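Local coordinates for uncharacterized protein Atu1872 (Agrobacterium tumefaciens, PDB 2QNT) that is of unknown function but belongs to the glyoxalase/bleomycin resistance protein/dioxygenase family and probably binds a small ligand in the cupped sheet of its fold, at residues L102-F114 with D118-L128. Sequence-based numbering, arbitrary orientation.
Sequences LERQAWGQRVFRF and DGHAIEVGESL. With EPE (4-(2-hydroxyethyl)-1-piperazine ethanesulfonic acid), chain B.
R113 and E123 face each other across the antiparallel hairpin of strands 110-115 and 121-126, a non-hydrogen-bonded pair. The two extended side chains run alongside each other in the same direction. R113 NE donates to E123 OE1 at 2.8 Å in a salt bridge. The oxygen sits at the guanidinium edge, but NE meets it from above the carboxylate, the two planes being 86° apart. V111 CG2 covers one guanidinium face. R113 NH1 and NH2 both grip Q105 OE1, and NH1 also bonds H100. T59 of the second subunit packs on Q105 and R113. The hydroxyl O8 of EPE, probably from the crystallisation liquor, donates to E123 OE1 at 2.7 Å and accepts from R113 NH2. A water donates to E123 OE2 and Q109 OE1. W107 NE1 holds the same amide oxygen, on a lone pair, while Q109 NE2 bonds E126 O at 2.8 Å. E126 CG lies between its backbone N and carbonyl carbon (chi1 63°), which turns the carboxylate back to R110 N, 2.8 Å from OE2 and nearly straight at 173°. On the sheet face opposite R113 and E123, V124 CB makes a CH-pi contact over F112. In the conformer given, I122 CB does so over F114. This apolar face meets helices 19-29 and 85-92. The polar face can bind a hydroxyl, at most suggestive of a ligand site as in relatives.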
loop_
_atom_site.group_PDB
_atom_site.type_symbol
_atom_site.label_atom_id
_atom_site.label_comp_id
_atom_site.label_asym_id
_atom_site.label_seq_id
_atom_site.Cartn_x
_atom_site.Cartn_y
_atom_site.Cartn_z
ATOM N N LEU A 102 -10.027 -18.059 -9.003
ATOM C CA LEU A 102 -9.448 -17.464 -10.171
ATOM C C LEU A 102 -10.530 -17.272 -11.216
ATOM O O LEU A 102 -11.062 -18.264 -11.746
ATOM C CB LEU A 102 -8.278 -18.367 -10.637
ATOM C CG LEU A 102 -7.476 -17.939 -11.860
ATOM C CD1 LEU A 102 -6.932 -16.558 -11.725
ATOM C CD2 LEU A 102 -6.352 -18.955 -12.019
ATOM N N GLU A 103 -10.858 -16.016 -11.508
ATOM C CA GLU A 103 -12.041 -15.623 -12.324
ATOM C C GLU A 103 -11.687 -14.491 -13.247
ATOM O O GLU A 103 -11.035 -13.554 -12.835
ATOM C CB GLU A 103 -13.174 -15.113 -11.379
ATOM C CG GLU A 103 -13.739 -16.223 -10.496
ATOM C CD GLU A 103 -14.809 -15.786 -9.474
ATOM O OE1 GLU A 103 -15.037 -14.591 -9.241
ATOM O OE2 GLU A 103 -15.468 -16.684 -8.907
ATOM N N ARG A 104 -12.131 -14.556 -14.485
ATOM C CA ARG A 104 -12.008 -13.477 -15.412
ATOM C C ARG A 104 -12.840 -12.291 -14.927
ATOM O O ARG A 104 -14.042 -12.389 -14.684
ATOM C CB ARG A 104 -12.414 -13.930 -16.805
ATOM C CG ARG A 104 -12.060 -12.905 -17.877
ATOM C CD ARG A 104 -12.291 -13.396 -19.289
ATOM N NE ARG A 104 -11.652 -14.683 -19.568
ATOM C CZ ARG A 104 -10.353 -14.880 -19.821
ATOM N NH1 ARG A 104 -9.490 -13.871 -19.845
ATOM N NH2 ARG A 104 -9.916 -16.116 -20.063
ATOM N N GLN A 105 -12.177 -11.154 -14.831
ATOM C CA GLN A 105 -12.821 -9.905 -14.412
ATOM C C GLN A 105 -13.504 -9.215 -15.590
ATOM O O GLN A 105 -13.329 -9.609 -16.742
ATOM C CB GLN A 105 -11.791 -8.978 -13.757
ATOM C CG GLN A 105 -11.096 -9.602 -12.571
ATOM C CD GLN A 105 -12.062 -9.925 -11.468
ATOM O OE1 GLN A 105 -12.570 -9.011 -10.824
ATOM N NE2 GLN A 105 -12.341 -11.220 -11.240
ATOM N N ALA A 106 -14.265 -8.165 -15.287
ATOM C CA ALA A 106 -15.035 -7.453 -16.305
ATOM C C ALA A 106 -14.142 -6.882 -17.408
ATOM O O ALA A 106 -14.590 -6.663 -18.522
ATOM C CB ALA A 106 -15.862 -6.327 -15.650
ATOM N N TRP A 107 -12.891 -6.602 -17.071
ATOM C CA TRP A 107 -11.915 -6.057 -18.007
ATOM C C TRP A 107 -11.041 -7.118 -18.680
ATOM O O TRP A 107 -10.090 -6.787 -19.386
ATOM C CB TRP A 107 -11.030 -5.036 -17.288
ATOM C CG TRP A 107 -10.380 -5.519 -16.026
ATOM C CD1 TRP A 107 -9.104 -5.985 -15.885
ATOM C CD2 TRP A 107 -10.949 -5.507 -14.709
ATOM N NE1 TRP A 107 -8.858 -6.271 -14.565
ATOM C CE2 TRP A 107 -9.979 -6.010 -13.828
ATOM C CE3 TRP A 107 -12.198 -5.143 -14.190
ATOM C CZ2 TRP A 107 -10.185 -6.091 -12.455
ATOM C CZ3 TRP A 107 -12.418 -5.285 -12.824
ATOM C CH2 TRP A 107 -11.422 -5.755 -11.980
ATOM N N GLY A 108 -11.356 -8.391 -18.455
ATOM C CA GLY A 108 -10.757 -9.486 -19.216
ATOM C C GLY A 108 -9.599 -10.206 -18.559
ATOM O O GLY A 108 -9.167 -11.257 -19.032
ATOM N N GLN A 109 -9.073 -9.649 -17.480
ATOM C CA GLN A 109 -7.949 -10.237 -16.759
ATOM C C GLN A 109 -8.432 -11.284 -15.765
ATOM O O GLN A 109 -9.406 -11.057 -15.061
ATOM C CB GLN A 109 -7.219 -9.124 -15.998
ATOM C CG GLN A 109 -5.963 -9.526 -15.283
ATOM C CD GLN A 109 -5.494 -8.455 -14.313
ATOM O OE1 GLN A 109 -6.230 -7.519 -13.987
ATOM N NE2 GLN A 109 -4.249 -8.566 -13.868
ATOM N N ARG A 110 -7.731 -12.416 -15.689
ATOM C CA ARG A 110 -7.996 -13.438 -14.686
ATOM C C ARG A 110 -7.236 -13.132 -13.399
ATOM O O ARG A 110 -6.006 -12.966 -13.422
ATOM C CB ARG A 110 -7.590 -14.795 -15.228
ATOM C CG ARG A 110 -8.369 -15.174 -16.467
ATOM C CD ARG A 110 -7.802 -16.384 -17.129
ATOM N NE ARG A 110 -7.966 -17.560 -16.314
ATOM C CZ ARG A 110 -7.012 -18.437 -16.027
ATOM N NH1 ARG A 110 -5.765 -18.281 -16.501
ATOM N NH2 ARG A 110 -7.334 -19.487 -15.276
ATOM N N VAL A 111 -7.982 -13.040 -12.292
ATOM C CA VAL A 111 -7.398 -12.777 -10.988
ATOM C C VAL A 111 -8.055 -13.603 -9.919
ATOM O O VAL A 111 -9.182 -14.038 -10.065
ATOM C CB VAL A 111 -7.493 -11.256 -10.588
ATOM C CG1 VAL A 111 -7.221 -10.357 -11.805
ATOM C CG2 VAL A 111 -8.815 -10.899 -9.950
ATOM N N PHE A 112 -7.367 -13.784 -8.789
ATOM C CA PHE A 112 -8.012 -14.279 -7.580
ATOM C C PHE A 112 -7.706 -13.344 -6.436
ATOM O O PHE A 112 -6.760 -12.576 -6.489
ATOM C CB PHE A 112 -7.650 -15.744 -7.268
ATOM C CG PHE A 112 -6.199 -16.037 -6.959
ATOM C CD1 PHE A 112 -5.812 -16.393 -5.665
ATOM C CD2 PHE A 112 -5.260 -16.103 -7.958
ATOM C CE1 PHE A 112 -4.504 -16.763 -5.383
ATOM C CE2 PHE A 112 -3.950 -16.484 -7.667
ATOM C CZ PHE A 112 -3.588 -16.795 -6.378
ATOM N N ARG A 113 -8.545 -13.381 -5.402
ATOM C CA ARG A 113 -8.430 -12.442 -4.281
ATOM C C ARG A 113 -8.621 -13.216 -2.979
ATOM O O ARG A 113 -9.368 -14.204 -2.930
ATOM C CB ARG A 113 -9.440 -11.322 -4.406
ATOM C CG ARG A 113 -9.265 -10.497 -5.682
ATOM C CD ARG A 113 -10.117 -9.241 -5.701
ATOM N NE ARG A 113 -9.951 -8.442 -6.924
ATOM C CZ ARG A 113 -10.797 -8.440 -7.947
ATOM N NH1 ARG A 113 -11.884 -9.213 -7.970
ATOM N NH2 ARG A 113 -10.603 -7.646 -8.991
ATOM N N PHE A 114 -7.918 -12.790 -1.932
ATOM C CA PHE A 114 -7.836 -13.541 -0.697
ATOM C C PHE A 114 -7.330 -12.659 0.403
ATOM O O PHE A 114 -6.918 -11.531 0.178
ATOM C CB PHE A 114 -6.947 -14.776 -0.858
ATOM C CG PHE A 114 -5.563 -14.481 -1.356
ATOM C CD1 PHE A 114 -4.503 -14.345 -0.471
ATOM C CD2 PHE A 114 -5.297 -14.385 -2.701
ATOM C CE1 PHE A 114 -3.238 -14.087 -0.922
ATOM C CE2 PHE A 114 -4.010 -14.125 -3.146
ATOM C CZ PHE A 114 -2.986 -13.983 -2.236
ATOM N N ASP A 118 -3.500 -11.213 8.505
ATOM C CA ASP A 118 -4.075 -10.142 9.311
ATOM C C ASP A 118 -5.408 -9.680 8.740
ATOM O O ASP A 118 -6.045 -8.782 9.326
ATOM C CB ASP A 118 -3.105 -8.965 9.408
ATOM C CG ASP A 118 -1.923 -9.295 10.255
ATOM O OD1 ASP A 118 -1.982 -9.022 11.475
ATOM O OD2 ASP A 118 -0.962 -9.878 9.716
ATOM N N GLY A 119 -5.850 -10.275 7.637
ATOM C CA GLY A 119 -7.082 -9.869 7.008
ATOM C C GLY A 119 -6.975 -8.797 5.954
ATOM O O GLY A 119 -8.001 -8.347 5.445
ATOM N N HIS A 120 -5.762 -8.394 5.577
ATOM C CA HIS A 120 -5.634 -7.427 4.500
ATOM C C HIS A 120 -6.040 -8.100 3.194
ATOM O O HIS A 120 -5.765 -9.298 3.010
ATOM C CB HIS A 120 -4.189 -6.906 4.358
ATOM C CG HIS A 120 -3.704 -6.138 5.539
ATOM N ND1 HIS A 120 -4.281 -4.946 5.947
ATOM C CD2 HIS A 120 -2.683 -6.382 6.392
ATOM C CE1 HIS A 120 -3.611 -4.495 6.991
ATOM N NE2 HIS A 120 -2.638 -5.348 7.284
ATOM N N ALA A 121 -6.670 -7.377 2.274
ATOM C CA ALA A 121 -7.150 -7.922 1.026
ATOM C C ALA A 121 -6.039 -7.897 -0.004
ATOM O O ALA A 121 -5.402 -6.850 -0.236
ATOM C CB ALA A 121 -8.375 -7.136 0.545
ATOM N N ILE A 122 -5.813 -9.053 -0.627
ATOM C CA ILE A 122 -4.814 -9.243 -1.674
ATOM C C ILE A 122 -5.427 -9.749 -2.964
ATOM O O ILE A 122 -6.281 -10.639 -2.959
ATOM C CB ILE A 122 -3.757 -10.292 -1.272
ATOM C CG1 ILE A 122 -2.887 -9.774 -0.132
ATOM C CG2 ILE A 122 -2.873 -10.653 -2.468
ATOM C CD1 ILE A 122 -2.069 -10.851 0.521
ATOM N N GLU A 123 -4.940 -9.204 -4.069
ATOM C CA GLU A 123 -5.279 -9.705 -5.403
ATOM C C GLU A 123 -4.017 -10.160 -6.072
ATOM O O GLU A 123 -3.008 -9.466 -6.020
ATOM C CB GLU A 123 -5.932 -8.584 -6.222
ATOM C CG GLU A 123 -6.211 -8.993 -7.665
ATOM C CD GLU A 123 -6.926 -7.958 -8.463
ATOM O OE1 GLU A 123 -7.636 -7.122 -7.876
ATOM O OE2 GLU A 123 -6.718 -7.999 -9.696
ATOM N N VAL A 124 -4.107 -11.334 -6.715
ATOM C CA VAL A 124 -3.071 -11.824 -7.612
ATOM C C VAL A 124 -3.708 -11.975 -8.972
ATOM O O VAL A 124 -4.609 -12.788 -9.155
ATOM C CB VAL A 124 -2.439 -13.129 -7.118
ATOM C CG1 VAL A 124 -1.478 -13.705 -8.161
ATOM C CG2 VAL A 124 -1.754 -12.950 -5.771
ATOM N N GLY A 125 -3.193 -11.235 -9.936
ATOM C CA GLY A 125 -3.678 -11.276 -11.303
ATOM C C GLY A 125 -2.638 -11.735 -12.273
ATOM O O GLY A 125 -1.417 -11.627 -12.029
ATOM N N GLU A 126 -3.117 -12.212 -13.418
ATOM C CA GLU A 126 -2.184 -12.499 -14.496
ATOM C C GLU A 126 -1.516 -11.215 -14.933
ATOM O O GLU A 126 -2.079 -10.129 -14.824
ATOM C CB GLU A 126 -2.859 -13.181 -15.676
ATOM C CG GLU A 126 -3.910 -12.352 -16.363
ATOM C CD GLU A 126 -4.552 -13.114 -17.491
ATOM O OE1 GLU A 126 -3.820 -13.823 -18.228
ATOM O OE2 GLU A 126 -5.775 -13.029 -17.632
ATOM N N SER A 127 -0.313 -11.354 -15.469
ATOM C CA SER A 127 0.504 -10.217 -15.826
ATOM C C SER A 127 -0.185 -9.435 -16.932
ATOM O O SER A 127 -0.809 -10.009 -17.830
ATOM C CB SER A 127 1.894 -10.712 -16.284
ATOM O OG SER A 127 2.677 -11.007 -15.134
ATOM N N LEU A 128 -0.085 -8.110 -16.826
ATOM C CA LEU A 128 -0.597 -7.202 -17.831
ATOM C C LEU A 128 0.582 -6.594 -18.594
ATOM O O LEU A 128 0.522 -6.451 -19.812
ATOM C CB LEU A 128 -1.416 -6.085 -17.163
ATOM C CG LEU A 128 -2.705 -6.514 -16.454
ATOM C CD1 LEU A 128 -3.386 -5.321 -15.814
ATOM C CD2 LEU A 128 -3.687 -7.243 -17.385
HETATM N N1 EPE B . -6.311 -2.806 -13.746
HETATM C C2 EPE B . -5.386 -3.679 -13.025
HETATM C C3 EPE B . -5.506 -3.383 -11.559
HETATM N N4 EPE B . -6.860 -3.658 -11.047
HETATM C C5 EPE B . -7.788 -2.790 -11.768
HETATM C C6 EPE B . -7.695 -3.024 -13.266
HETATM C C7 EPE B . -6.962 -3.468 -9.617
HETATM C C8 EPE B . -8.292 -3.848 -9.006
HETATM O O8 EPE B . -8.654 -5.154 -9.342
HETATM C C9 EPE B . -6.153 -3.173 -15.163
HETATM C C10 EPE B . -7.015 -2.303 -16.043
HETATM S S EPE B . -6.652 -2.607 -17.774
HETATM O O1S EPE B . -7.013 -3.999 -17.997
HETATM O O2S EPE B . -5.223 -2.375 -17.913
HETATM O O3S EPE B . -7.489 -1.639 -18.447
HETATM O O HOH W 1 -6.964 -6.275 -11.639
#